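Local structure of putative metal resistance protein (Proteus mirabilis, 6C29) at residues D177-N182 with V231-Y236. The protein probably acts as a protein-disulfide reductase, its N-terminal periplasmic part, a tandem of immunoglobulin-fold domains, priming the disulfide isomerase activity of its partner ScsC. Numbering follows the deposited sequence.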
ATOM      1  N   ASP A 177     -14.244 -21.728  -5.025  1.00 18.89           N
ATOM      2  CA  ASP A 177     -13.543 -21.498  -6.277  1.00 17.15           C
ATOM      3  C   ASP A 177     -13.140 -20.055  -6.448  1.00 17.79           C
ATOM      4  O   ASP A 177     -13.774 -19.165  -5.884  1.00 19.10           O
ATOM      5  CB  ASP A 177     -14.420 -21.853  -7.468  1.00 18.74           C
ATOM      6  CG  ASP A 177     -14.649 -23.352  -7.623  1.00 25.71           C
ATOM      7  OD1 ASP A 177     -13.989 -24.139  -6.904  1.00 27.39           O
ATOM      8  OD2 ASP A 177     -15.466 -23.719  -8.507  1.00 26.41           O
ATOM      9  N   TRP A 178     -12.114 -19.822  -7.264  1.00 14.77           N
ATOM     10  CA  TRP A 178     -11.754 -18.461  -7.636  1.00 12.92           C
ATOM     11  C   TRP A 178     -12.806 -17.860  -8.555  1.00 14.22           C
ATOM     12  O   TRP A 178     -13.310 -18.560  -9.441  1.00 16.37           O
ATOM     13  CB  TRP A 178     -10.391 -18.449  -8.298  1.00 11.53           C
ATOM     14  CG  TRP A 178      -9.278 -18.851  -7.409  1.00 11.00           C
ATOM     15  CD1 TRP A 178      -8.635 -20.068  -7.399  1.00 11.80           C
ATOM     16  CD2 TRP A 178      -8.640 -18.061  -6.413  1.00 11.59           C
ATOM     17  NE1 TRP A 178      -7.642 -20.068  -6.477  1.00 12.29           N
ATOM     18  CE2 TRP A 178      -7.624 -18.850  -5.844  1.00 12.71           C
ATOM     19  CE3 TRP A 178      -8.828 -16.759  -5.940  1.00 11.41           C
ATOM     20  CZ2 TRP A 178      -6.804 -18.385  -4.831  1.00 13.46           C
ATOM     21  CZ3 TRP A 178      -8.018 -16.298  -4.938  1.00 12.05           C
ATOM     22  CH2 TRP A 178      -7.024 -17.097  -4.384  1.00 13.02           C
ATOM     23  N   HIS A 179     -13.120 -16.573  -8.368  1.00 12.82           N
ATOM     24  CA  HIS A 179     -14.118 -15.894  -9.167  1.00 12.55           C
ATOM     25  C   HIS A 179     -13.545 -14.773 -10.021  1.00 13.09           C
ATOM     26  O   HIS A 179     -13.574 -14.842 -11.246  1.00 13.91           O
ATOM     27  CB  HIS A 179     -15.227 -15.374  -8.233  1.00 13.98           C
ATOM     28  CG  HIS A 179     -15.908 -16.475  -7.488  1.00 16.46           C
ATOM     29  ND1 HIS A 179     -15.930 -16.551  -6.110  1.00 23.15           N
ATOM     30  CD2 HIS A 179     -16.530 -17.594  -7.930  1.00 16.80           C
ATOM     31  CE1 HIS A 179     -16.573 -17.646  -5.741  1.00 23.39           C
ATOM     32  NE2 HIS A 179     -16.958 -18.294  -6.829  1.00 18.93           N
ATOM     33  N   GLN A 180     -13.030 -13.732  -9.382  1.00 12.62           N
ATOM     34  CA  GLN A 180     -12.404 -12.625 -10.078  0.56 13.08           C
ATOM     35  C   GLN A 180     -11.169 -12.173  -9.340  1.00 11.89           C
ATOM     36  O   GLN A 180     -11.143 -11.068  -8.808  1.00 14.25           O
ATOM     37  CB  GLN A 180     -13.383 -11.438 -10.221  0.56 15.23           C
ATOM     38  CG  GLN A 180     -14.599 -11.727 -11.088  0.56 16.69           C
ATOM     39  CD  GLN A 180     -15.448 -10.500 -11.312  0.56 19.92           C
ATOM     40  OE1 GLN A 180     -16.661 -10.539 -11.131  0.56 23.77           O
ATOM     41  NE2 GLN A 180     -14.812  -9.407 -11.734  0.56 18.42           N
ATOM     42  N   PRO A 181     -10.141 -13.003  -9.289  1.00  9.56           N
ATOM     43  CA  PRO A 181      -8.962 -12.656  -8.510  1.00 10.60           C
ATOM     44  C   PRO A 181      -8.110 -11.584  -9.110  1.00  9.77           C
ATOM     45  O   PRO A 181      -8.077 -11.381 -10.323  1.00 12.62           O
ATOM     46  CB  PRO A 181      -8.198 -13.966  -8.451  1.00 13.18           C
ATOM     47  CG  PRO A 181      -8.618 -14.698  -9.681  1.00 13.72           C
ATOM     48  CD  PRO A 181     -10.068 -14.357  -9.858  1.00 11.55           C
ATOM     49  N   ASN A 182      -7.406 -10.889  -8.228  1.00 11.14           N
ATOM     50  CA  ASN A 182      -6.348  -9.980  -8.619  1.00 10.29           C
ATOM     51  C   ASN A 182      -5.165 -10.261  -7.729  1.00 10.42           C
ATOM     52  O   ASN A 182      -5.321 -10.780  -6.619  1.00 10.62           O
ATOM     53  CB  ASN A 182      -6.767  -8.509  -8.494  1.00 13.46           C
ATOM     54  CG  ASN A 182      -7.677  -8.092  -9.596  1.00 19.51           C
ATOM     55  OD1 ASN A 182      -7.245  -7.911 -10.727  1.00 21.72           O
ATOM     56  ND2 ASN A 182      -8.951  -7.959  -9.279  1.00 21.78           N
ATOM     57  N   VAL A 231      -3.357 -10.876  -2.678  1.00  8.55           N
ATOM     58  CA  VAL A 231      -4.312 -11.479  -3.575  1.00  8.60           C
ATOM     59  C   VAL A 231      -5.703 -11.172  -3.050  1.00  9.29           C
ATOM     60  O   VAL A 231      -5.936 -11.195  -1.838  1.00 10.54           O
ATOM     61  CB  VAL A 231      -4.060 -13.004  -3.706  1.00 12.89           C
ATOM     62  CG1 VAL A 231      -4.028 -13.718  -2.340  1.00 14.68           C
ATOM     63  CG2 VAL A 231      -5.084 -13.650  -4.610  1.00 12.78           C
ATOM     64  N   THR A 232      -6.605 -10.822  -3.962  1.00 10.10           N
ATOM     65  CA  THR A 232      -7.966 -10.468  -3.617  1.00 11.23           C
ATOM     66  C   THR A 232      -8.941 -11.307  -4.413  1.00 11.66           C
ATOM     67  O   THR A 232      -8.638 -11.712  -5.536  1.00 12.09           O
ATOM     68  CB  THR A 232      -8.252  -8.991  -3.878  1.00 12.15           C
ATOM     69  OG1 THR A 232      -8.214  -8.725  -5.282  1.00 12.95           O
ATOM     70  CG2 THR A 232      -7.236  -8.093  -3.147  1.00 12.00           C
ATOM     71  N   ASP A 233     -10.111 -11.550  -3.839  1.00 10.29           N
ATOM     72  CA  ASP A 233     -11.250 -12.136  -4.539  1.00 10.58           C
ATOM     73  C   ASP A 233     -12.465 -11.953  -3.620  1.00 11.48           C
ATOM     74  O   ASP A 233     -12.322 -12.019  -2.403  1.00 11.51           O
ATOM     75  CB  ASP A 233     -11.020 -13.604  -4.875  1.00 12.30           C
ATOM     76  CG  ASP A 233     -11.924 -14.095  -5.970  1.00 15.76           C
ATOM     77  OD1 ASP A 233     -12.575 -13.284  -6.652  1.00 14.57           O
ATOM     78  OD2 ASP A 233     -11.947 -15.314  -6.161  1.00 16.65           O
ATOM     79  N   ASP A 234     -13.633 -11.723  -4.219  1.00 13.61           N
ATOM     80  CA  ASP A 234     -14.904 -11.673  -3.484  1.00 15.03           C
ATOM     81  C   ASP A 234     -14.852 -10.691  -2.323  1.00 17.37           C
ATOM     82  O   ASP A 234     -15.415 -10.942  -1.258  1.00 19.41           O
ATOM     83  CB  ASP A 234     -15.259 -13.069  -2.992  1.00 18.07           C
ATOM     84  CG  ASP A 234     -15.547 -14.026  -4.149  1.00 24.79           C
ATOM     85  OD1 ASP A 234     -16.159 -13.590  -5.143  1.00 25.77           O
ATOM     86  OD2 ASP A 234     -15.082 -15.179  -4.100  1.00 29.05           O
ATOM     87  N   GLY A 235     -14.146  -9.585  -2.510  1.00 18.95           N
ATOM     88  CA  GLY A 235     -14.090  -8.564  -1.474  1.00 21.30           C
ATOM     89  C   GLY A 235     -13.172  -8.867  -0.291  1.00 21.18           C
ATOM     90  O   GLY A 235     -13.138  -8.102   0.689  1.00 21.94           O
ATOM     91  N   TYR A 236     -12.445  -9.976  -0.373  1.00 17.03           N
ATOM     92  CA  TYR A 236     -11.450 -10.343   0.616  1.00 13.34           C
ATOM     93  C   TYR A 236     -10.079 -10.052   0.101  1.00 12.41           C
ATOM     94  O   TYR A 236      -9.830 -10.216  -1.078  1.00 14.66           O
ATOM     95  CB  TYR A 236     -11.557 -11.829   0.951  1.00 16.65           C
ATOM     96  CG  TYR A 236     -10.950 -12.260   2.269  1.00 22.40           C
ATOM     97  CD1 TYR A 236      -9.583 -12.536   2.392  1.00 20.37           C
ATOM     98  CD2 TYR A 236     -11.753 -12.414   3.391  1.00 26.53           C
ATOM     99  CE1 TYR A 236      -9.018 -12.958   3.643  1.00 20.19           C
ATOM    100  CE2 TYR A 236     -11.225 -12.831   4.612  1.00 28.34           C
ATOM    101  CZ  TYR A 236      -9.866 -13.101   4.731  1.00 25.42           C
ATOM    102  OH  TYR A 236      -9.382 -13.521   5.953  1.00 25.35           O
TER
HETATM  103  O   HOH W   1     -10.378  -9.238  -6.772  1.00 19.06           O
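The carboxylate of Asp233 grips two successive peptide N-H groups of the loop that leads into strand 182-186. Its OD2 accepts from His179 N at 2.8 Å, through the syn lone pair and almost straight (170° at the hydrogen), while OD1 takes Gln180 N, also at 2.8 Å, from the syn side but well out of the carboxylate plane. The side chain reaches both because its CG stands anti to the backbone N, extending it toward the loop. Aspartate suits this place: short and forked, it offers one oxygen to each amide. OD2 also lies at the edge of the Trp178 indole, 3.4 Å from CE3, with ring and carboxylate planes only 17° apart; the indole is broad enough to pack its CH2 against Val231 CG2 as well, at 4.0 Å. Asp234 OD2 accepts the N-H of His179 ND1 at 2.6 Å through its syn lone pair; imidazole suits this place by offering a donor in the ring plane, the carboxylate being turned 54° from it. Asp233 opens the type I' turn joining strands 226-233 and 236-243; both central residues, Asp234 and Gly235, have positive phi, which glycine adopts readily. Beyond Pro181, Asn182 and Thr232 form an antiparallel hydrogen-bonded pair, and a water ties Thr232 OG1 to Gln180 O and Asn182 ND2. The loop is thus pinned to the hairpin end in the second immunoglobulin-fold domain. Arg173 forms salt bridges with both aspartates, which should partly offset their negative charge; the carboxylates may favour a cationic His179, though Arg173 would weaken that effect.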